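Long-range contact in alcohol dehydrogenase (Escherichia coli, PDB 5VM2), which is probably a zinc-containing, NAD(H)- or NADP(H)-dependent dehydrogenase of the alcohol dehydrogenase family, of unknown specificity and linked to membrane biogenesis: residues A[235-247]-A[257-271]. Numbering follows the deposited sequence.
Sequences DMGADIVFETAGS and LVMRGGKIMIVGTVP
The ring of Phe242 meets Val267 CG2 at its edge, near the ring plane, while Met265 comes obliquely alongside, its CG 3.7 Å from Phe242 CE2. Both neighbours belong to the next strand of the parallel sheet of the Rossmann-fold domain, which binds the nicotinamide nucleotide in relatives: strands 240-243 and 262-267 run side by side at 15°, joined by a right-handed beta-alpha-beta crossover through helix 248-253. Helices 145-163 and 179-190 cover the face bearing Phe242, so a large aromatic and a flexible thioether, folded at chi2 and chi3, suit this buried layer. On the other face Val241 CG1 lies anti to the backbone N (chi1 -178°), leaving CG2 to pack 3.9 Å from CB of Val258, a compact branched residue on short strand 258-259, which pairs with Ala238 before the corner into strand 262-267. The ladder between 240-243 and 262-267 is regular; the N-H...O angle of the Glu243 N to Met265 O bond is 179°. Ahead of strand 262-267 a type II turn, Met259 to Gly262, redirects the chain, Gly261 suiting its positive phi; Gly237 passes so close to Val258 and Met259 that a CB would clash. Past the strand end Glu243, bent at chi2, reaches toward helix 248-253: OE1 accepts from Thr250 and, weakly, Gly246 N, and a water 2.7 Å from Glu243 OE2 lies 2.6 Å from Gly268 O, bridging the segments.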
ATOM      1  N   ASP A 235      18.543 -13.109  22.274  1.00 53.66           N
ATOM      2  CA  ASP A 235      19.270 -14.114  21.504  1.00 54.50           C
ATOM      3  C   ASP A 235      18.379 -15.251  21.023  1.00 54.82           C
ATOM      4  O   ASP A 235      18.888 -16.290  20.585  1.00 56.04           O
ATOM      5  CB  ASP A 235      20.453 -14.676  22.300  1.00 57.43           C
ATOM      6  CG  ASP A 235      21.318 -13.585  22.887  1.00 57.61           C
ATOM      7  OD1 ASP A 235      21.713 -12.669  22.136  1.00 54.37           O
ATOM      8  OD2 ASP A 235      21.598 -13.639  24.102  1.00 61.55           O
ATOM      9  N   MET A 236      17.061 -15.083  21.094  1.00 46.98           N
ATOM     10  CA  MET A 236      16.191 -16.143  20.607  1.00 48.66           C
ATOM     11  C   MET A 236      15.671 -15.885  19.202  1.00 40.97           C
ATOM     12  O   MET A 236      15.255 -16.835  18.531  1.00 39.03           O
ATOM     13  CB  MET A 236      14.991 -16.326  21.544  1.00 53.89           C
ATOM     14  CG  MET A 236      15.306 -16.191  23.025  1.00 63.44           C
ATOM     15  SD  MET A 236      16.175 -17.624  23.702  1.00 73.63           S
ATOM     16  CE  MET A 236      17.195 -16.853  24.958  1.00 78.84           C
ATOM     17  N   GLY A 237      15.776 -14.668  18.685  1.00 38.14           N
ATOM     18  CA  GLY A 237      15.150 -14.325  17.427  1.00 36.36           C
ATOM     19  C   GLY A 237      13.699 -13.917  17.614  1.00 34.44           C
ATOM     20  O   GLY A 237      13.064 -14.198  18.628  1.00 34.96           O
ATOM     21  N   ALA A 238      13.167 -13.233  16.608  1.00 31.56           N
ATOM     22  CA  ALA A 238      11.792 -12.759  16.663  1.00 29.22           C
ATOM     23  C   ALA A 238      10.819 -13.824  16.163  1.00 27.54           C
ATOM     24  O   ALA A 238      11.149 -14.636  15.295  1.00 32.18           O
ATOM     25  CB  ALA A 238      11.634 -11.480  15.837  1.00 27.81           C
ATOM     26  N   ASP A 239       9.605 -13.809  16.725  1.00 25.44           N
ATOM     27  CA  ASP A 239       8.543 -14.686  16.232  1.00 26.64           C
ATOM     28  C   ASP A 239       8.234 -14.410  14.763  1.00 25.97           C
ATOM     29  O   ASP A 239       8.015 -15.341  13.977  1.00 25.84           O
ATOM     30  CB  ASP A 239       7.276 -14.504  17.065  1.00 28.32           C
ATOM     31  CG  ASP A 239       7.445 -14.968  18.493  1.00 31.71           C
ATOM     32  OD1 ASP A 239       8.017 -14.208  19.302  1.00 30.80           O
ATOM     33  OD2 ASP A 239       7.005 -16.095  18.796  1.00 32.68           O
ATOM     34  N   ILE A 240       8.183 -13.139  14.382  1.00 26.33           N
ATOM     35  CA  ILE A 240       7.834 -12.737  13.025  1.00 28.16           C
ATOM     36  C   ILE A 240       8.784 -11.630  12.609  1.00 27.07           C
ATOM     37  O   ILE A 240       8.991 -10.679  13.366  1.00 30.53           O
ATOM     38  CB  ILE A 240       6.376 -12.243  12.922  1.00 28.91           C
ATOM     39  CG1 ILE A 240       5.386 -13.297  13.436  1.00 31.19           C
ATOM     40  CG2 ILE A 240       6.058 -11.860  11.495  1.00 27.85           C
ATOM     41  CD1 ILE A 240       4.049 -12.710  13.882  1.00 32.75           C
ATOM     42  N   VAL A 241       9.366 -11.753  11.422  1.00 28.39           N
ATOM     43  CA  VAL A 241      10.148 -10.679  10.822  1.00 28.35           C
ATOM     44  C   VAL A 241       9.430 -10.255   9.554  1.00 29.31           C
ATOM     45  O   VAL A 241       9.185 -11.084   8.665  1.00 28.00           O
ATOM     46  CB  VAL A 241      11.589 -11.106  10.511  1.00 26.17           C
ATOM     47  CG1 VAL A 241      12.368  -9.920   9.945  1.00 23.73           C
ATOM     48  CG2 VAL A 241      12.273 -11.652  11.755  1.00 27.16           C
ATOM     49  N   PHE A 242       9.082  -8.979   9.477  1.00 28.64           N
ATOM     50  CA  PHE A 242       8.505  -8.398   8.277  1.00 28.54           C
ATOM     51  C   PHE A 242       9.604  -7.692   7.497  1.00 30.25           C
ATOM     52  O   PHE A 242      10.335  -6.866   8.056  1.00 30.43           O
ATOM     53  CB  PHE A 242       7.396  -7.402   8.618  1.00 25.89           C
ATOM     54  CG  PHE A 242       6.190  -8.023   9.244  1.00 27.28           C
ATOM     55  CD1 PHE A 242       6.099  -8.149  10.625  1.00 28.66           C
ATOM     56  CD2 PHE A 242       5.149  -8.483   8.458  1.00 26.90           C
ATOM     57  CE1 PHE A 242       4.976  -8.721  11.214  1.00 28.24           C
ATOM     58  CE2 PHE A 242       4.028  -9.060   9.037  1.00 30.20           C
ATOM     59  CZ  PHE A 242       3.943  -9.178  10.419  1.00 28.88           C
ATOM     60  N   GLU A 243       9.724  -8.023   6.217  1.00 31.87           N
ATOM     61  CA  GLU A 243      10.585  -7.296   5.296  1.00 33.36           C
ATOM     62  C   GLU A 243       9.700  -6.397   4.441  1.00 34.82           C
ATOM     63  O   GLU A 243       8.842  -6.888   3.702  1.00 32.84           O
ATOM     64  CB  GLU A 243      11.400  -8.256   4.433  1.00 38.87           C
ATOM     65  CG  GLU A 243      12.628  -7.629   3.804  1.00 47.91           C
ATOM     66  CD  GLU A 243      12.283  -6.710   2.651  1.00 56.23           C
ATOM     67  OE1 GLU A 243      12.938  -5.658   2.515  1.00 60.47           O
ATOM     68  OE2 GLU A 243      11.352  -7.039   1.885  1.00 58.95           O
ATOM     69  N   THR A 244       9.893  -5.082   4.558  1.00 35.53           N
ATOM     70  CA  THR A 244       8.979  -4.122   3.955  1.00 40.89           C
ATOM     71  C   THR A 244       9.651  -3.095   3.057  1.00 49.08           C
ATOM     72  O   THR A 244       8.942  -2.387   2.335  1.00 53.26           O
ATOM     73  CB  THR A 244       8.189  -3.369   5.040  1.00 40.44           C
ATOM     74  OG1 THR A 244       9.059  -2.449   5.712  1.00 44.05           O
ATOM     75  CG2 THR A 244       7.601  -4.333   6.059  1.00 36.21           C
ATOM     76  N   ALA A 245      10.979  -2.984   3.078  1.00 51.37           N
ATOM     77  CA  ALA A 245      11.665  -1.998   2.254  1.00 58.96           C
ATOM     78  C   ALA A 245      11.908  -2.482   0.831  1.00 64.66           C
ATOM     79  O   ALA A 245      12.170  -1.658  -0.052  1.00 69.36           O
ATOM     80  CB  ALA A 245      13.000  -1.608   2.896  1.00 59.83           C
ATOM     81  N   GLY A 246      11.823  -3.787   0.589  1.00 65.18           N
ATOM     82  CA  GLY A 246      12.118  -4.315  -0.727  1.00 72.23           C
ATOM     83  C   GLY A 246      13.573  -4.241  -1.124  1.00 78.24           C
ATOM     84  O   GLY A 246      13.882  -4.263  -2.318  1.00 83.69           O
ATOM     85  N   SER A 247      14.479  -4.153  -0.154  1.00 77.54           N
ATOM     86  CA  SER A 247      15.904  -4.044  -0.418  1.00 82.64           C
ATOM     87  C   SER A 247      16.586  -5.394  -0.233  1.00 81.31           C
ATOM     88  O   SER A 247      16.069  -6.295   0.435  1.00 76.76           O
ATOM     89  CB  SER A 247      16.550  -3.001   0.499  1.00 84.86           C
ATOM     90  OG  SER A 247      16.210  -3.228   1.856  1.00 81.09           O
ATOM     91  N   LEU A 257      17.492 -13.075  11.913  1.00 32.96           N
ATOM     92  CA  LEU A 257      16.704 -12.340  12.894  1.00 32.89           C
ATOM     93  C   LEU A 257      15.510 -13.109  13.440  1.00 32.50           C
ATOM     94  O   LEU A 257      14.941 -12.687  14.455  1.00 34.33           O
ATOM     95  CB  LEU A 257      16.195 -11.025  12.283  1.00 30.82           C
ATOM     96  CG  LEU A 257      17.260 -10.078  11.724  1.00 33.01           C
ATOM     97  CD1 LEU A 257      16.605  -8.850  11.121  1.00 34.71           C
ATOM     98  CD2 LEU A 257      18.236  -9.680  12.811  1.00 35.38           C
ATOM     99  N   VAL A 258      15.119 -14.210  12.799  1.00 28.08           N
ATOM    100  CA  VAL A 258      13.896 -14.938  13.126  1.00 26.81           C
ATOM    101  C   VAL A 258      14.241 -16.115  14.027  1.00 29.64           C
ATOM    102  O   VAL A 258      15.325 -16.708  13.934  1.00 31.40           O
ATOM    103  CB  VAL A 258      13.180 -15.407  11.836  1.00 26.44           C
ATOM    104  CG1 VAL A 258      14.032 -16.416  11.091  1.00 28.16           C
ATOM    105  CG2 VAL A 258      11.794 -15.988  12.135  1.00 25.92           C
ATOM    106  N   MET A 259      13.309 -16.459  14.911  1.00 28.41           N
ATOM    107  CA  MET A 259      13.483 -17.613  15.778  1.00 32.73           C
ATOM    108  C   MET A 259      13.137 -18.901  15.035  1.00 30.61           C
ATOM    109  O   MET A 259      12.424 -18.898  14.026  1.00 28.10           O
ATOM    110  CB  MET A 259      12.596 -17.498  17.016  1.00 37.83           C
ATOM    111  CG  MET A 259      11.149 -17.873  16.758  1.00 41.06           C
ATOM    112  SD  MET A 259      10.095 -17.731  18.218  1.00 48.31           S
ATOM    113  CE  MET A 259      11.288 -17.791  19.544  1.00 53.26           C
ATOM    114  N   ARG A 260      13.633 -20.018  15.565  1.00 30.12           N
ATOM    115  CA  ARG A 260      13.231 -21.315  15.039  1.00 31.13           C
ATOM    116  C   ARG A 260      11.713 -21.449  15.095  1.00 30.86           C
ATOM    117  O   ARG A 260      11.065 -20.982  16.037  1.00 29.37           O
ATOM    118  CB  ARG A 260      13.902 -22.439  15.826  1.00 35.48           C
ATOM    119  CG  ARG A 260      13.607 -22.413  17.314  1.00 40.76           C
ATOM    120  CD  ARG A 260      14.429 -23.457  18.046  1.00 48.58           C
ATOM    121  NE  ARG A 260      15.863 -23.236  17.884  1.00 52.16           N
ATOM    122  CZ  ARG A 260      16.788 -24.168  18.082  1.00 58.66           C
ATOM    123  NH1 ARG A 260      16.432 -25.394  18.442  1.00 61.88           N
ATOM    124  NH2 ARG A 260      18.070 -23.878  17.912  1.00 62.64           N
ATOM    125  N   GLY A 261      11.141 -22.059  14.063  1.00 29.80           N
ATOM    126  CA  GLY A 261       9.702 -22.156  13.965  1.00 30.88           C
ATOM    127  C   GLY A 261       8.981 -20.861  13.668  1.00 29.58           C
ATOM    128  O   GLY A 261       7.747 -20.866  13.607  1.00 31.31           O
ATOM    129  N   GLY A 262       9.703 -19.756  13.466  1.00 27.69           N
ATOM    130  CA  GLY A 262       9.096 -18.461  13.241  1.00 24.40           C
ATOM    131  C   GLY A 262       8.740 -18.210  11.787  1.00 26.01           C
ATOM    132  O   GLY A 262       8.778 -19.100  10.934  1.00 26.88           O
ATOM    133  N   LYS A 263       8.391 -16.954  11.501  1.00 26.55           N
ATOM    134  CA  LYS A 263       7.938 -16.565  10.172  1.00 27.78           C
ATOM    135  C   LYS A 263       8.702 -15.353   9.666  1.00 24.54           C
ATOM    136  O   LYS A 263       8.923 -14.393  10.408  1.00 25.83           O
ATOM    137  CB  LYS A 263       6.451 -16.224  10.162  1.00 31.14           C
ATOM    138  CG  LYS A 263       5.518 -17.389  10.391  1.00 32.71           C
ATOM    139  CD  LYS A 263       4.128 -16.864  10.709  1.00 36.16           C
ATOM    140  CE  LYS A 263       3.134 -17.995  10.920  1.00 39.60           C
ATOM    141  NZ  LYS A 263       1.855 -17.472  11.466  1.00 41.72           N
ATOM    142  N   ILE A 264       9.078 -15.400   8.388  1.00 26.38           N
ATOM    143  CA  ILE A 264       9.541 -14.236   7.641  1.00 26.19           C
ATOM    144  C   ILE A 264       8.457 -13.876   6.631  1.00 29.34           C
ATOM    145  O   ILE A 264       8.033 -14.726   5.841  1.00 31.24           O
ATOM    146  CB  ILE A 264      10.877 -14.508   6.928  1.00 26.11           C
ATOM    147  CG1 ILE A 264      11.982 -14.797   7.954  1.00 26.09           C
ATOM    148  CG2 ILE A 264      11.248 -13.325   6.040  1.00 25.05           C
ATOM    149  CD1 ILE A 264      13.231 -15.399   7.356  1.00 28.62           C
ATOM    150  N   MET A 265       7.993 -12.630   6.669  1.00 27.78           N
ATOM    151  CA  MET A 265       6.996 -12.137   5.727  1.00 27.49           C
ATOM    152  C   MET A 265       7.657 -11.126   4.806  1.00 27.97           C
ATOM    153  O   MET A 265       8.254 -10.156   5.278  1.00 29.02           O
ATOM    154  CB  MET A 265       5.821 -11.473   6.448  1.00 26.75           C
ATOM    155  CG  MET A 265       5.309 -12.202   7.674  1.00 28.28           C
ATOM    156  SD  MET A 265       4.601 -13.805   7.305  1.00 29.82           S
ATOM    157  CE  MET A 265       3.263 -13.391   6.181  1.00 31.20           C
ATOM    158  N   ILE A 266       7.540 -11.349   3.507  1.00 29.05           N
ATOM    159  CA  ILE A 266       8.069 -10.439   2.501  1.00 31.91           C
ATOM    160  C   ILE A 266       6.890  -9.630   1.978  1.00 33.04           C
ATOM    161  O   ILE A 266       6.078 -10.121   1.184  1.00 33.03           O
ATOM    162  CB  ILE A 266       8.790 -11.192   1.386  1.00 34.52           C
ATOM    163  CG1 ILE A 266       9.980 -11.947   1.973  1.00 34.35           C
ATOM    164  CG2 ILE A 266       9.224 -10.237   0.298  1.00 35.76           C
ATOM    165  CD1 ILE A 266      10.583 -12.918   1.021  1.00 39.93           C
ATOM    166  N   VAL A 267       6.795  -8.384   2.430  1.00 31.07           N
ATOM    167  CA  VAL A 267       5.649  -7.534   2.125  1.00 39.11           C
ATOM    168  C   VAL A 267       5.973  -6.819   0.816  1.00 50.52           C
ATOM    169  O   VAL A 267       6.516  -5.714   0.798  1.00 48.42           O
ATOM    170  CB  VAL A 267       5.338  -6.573   3.264  1.00 37.86           C
ATOM    171  CG1 VAL A 267       4.261  -5.593   2.848  1.00 34.61           C
ATOM    172  CG2 VAL A 267       4.902  -7.365   4.488  1.00 36.78           C
ATOM    173  N   GLY A 268       5.656  -7.485  -0.292  1.00 66.67           N
ATOM    174  CA  GLY A 268       5.787  -6.909  -1.613  1.00 76.81           C
ATOM    175  C   GLY A 268       7.191  -6.997  -2.191  1.00 85.02           C
ATOM    176  O   GLY A 268       8.167  -7.343  -1.521  1.00 84.15           O
ATOM    177  N   THR A 269       7.268  -6.708  -3.493  1.00 88.34           N
ATOM    178  CA  THR A 269       8.486  -6.285  -4.185  1.00 91.61           C
ATOM    179  C   THR A 269       9.606  -7.326  -4.245  1.00 92.41           C
ATOM    180  O   THR A 269       9.378  -8.472  -4.648  1.00 91.55           O
ATOM    181  CB  THR A 269       9.014  -4.996  -3.543  1.00 89.82           C
ATOM    182  OG1 THR A 269       9.583  -5.290  -2.262  1.00 84.34           O
ATOM    183  CG2 THR A 269       7.887  -3.974  -3.378  1.00 89.45           C
ATOM    184  N   VAL A 270      10.816  -6.912  -3.862  1.00 94.35           N
ATOM    185  CA  VAL A 270      12.073  -7.645  -4.037  1.00 95.49           C
ATOM    186  C   VAL A 270      12.340  -7.841  -5.526  1.00104.01           C
ATOM    187  O   VAL A 270      12.129  -8.942  -6.058  1.00104.46           O
ATOM    188  CB  VAL A 270      12.070  -8.986  -3.283  1.00 87.73           C
ATOM    189  CG1 VAL A 270      13.486  -9.532  -3.173  1.00 87.29           C
ATOM    190  CG2 VAL A 270      11.491  -8.803  -1.904  1.00 79.89           C
ATOM    191  N   PRO A 271      12.825  -6.810  -6.229  1.00111.11           N
ATOM    192  CA  PRO A 271      12.931  -6.906  -7.696  1.00119.62           C
ATOM    193  C   PRO A 271      14.054  -7.807  -8.184  1.00119.55           C
ATOM    194  O   PRO A 271      13.965  -8.332  -9.300  1.00125.71           O
ATOM    195  CB  PRO A 271      13.154  -5.447  -8.130  1.00126.10           C
ATOM    196  CG  PRO A 271      12.804  -4.605  -6.923  1.00121.26           C
ATOM    197  CD  PRO A 271      13.135  -5.457  -5.740  1.00112.76           C
TER
HETATM  198  O   HOH W   1      15.414 -19.597  17.944  1.00 39.76           O
HETATM  199  O   HOH W   2       9.385  -6.061   0.340  1.00 48.32           O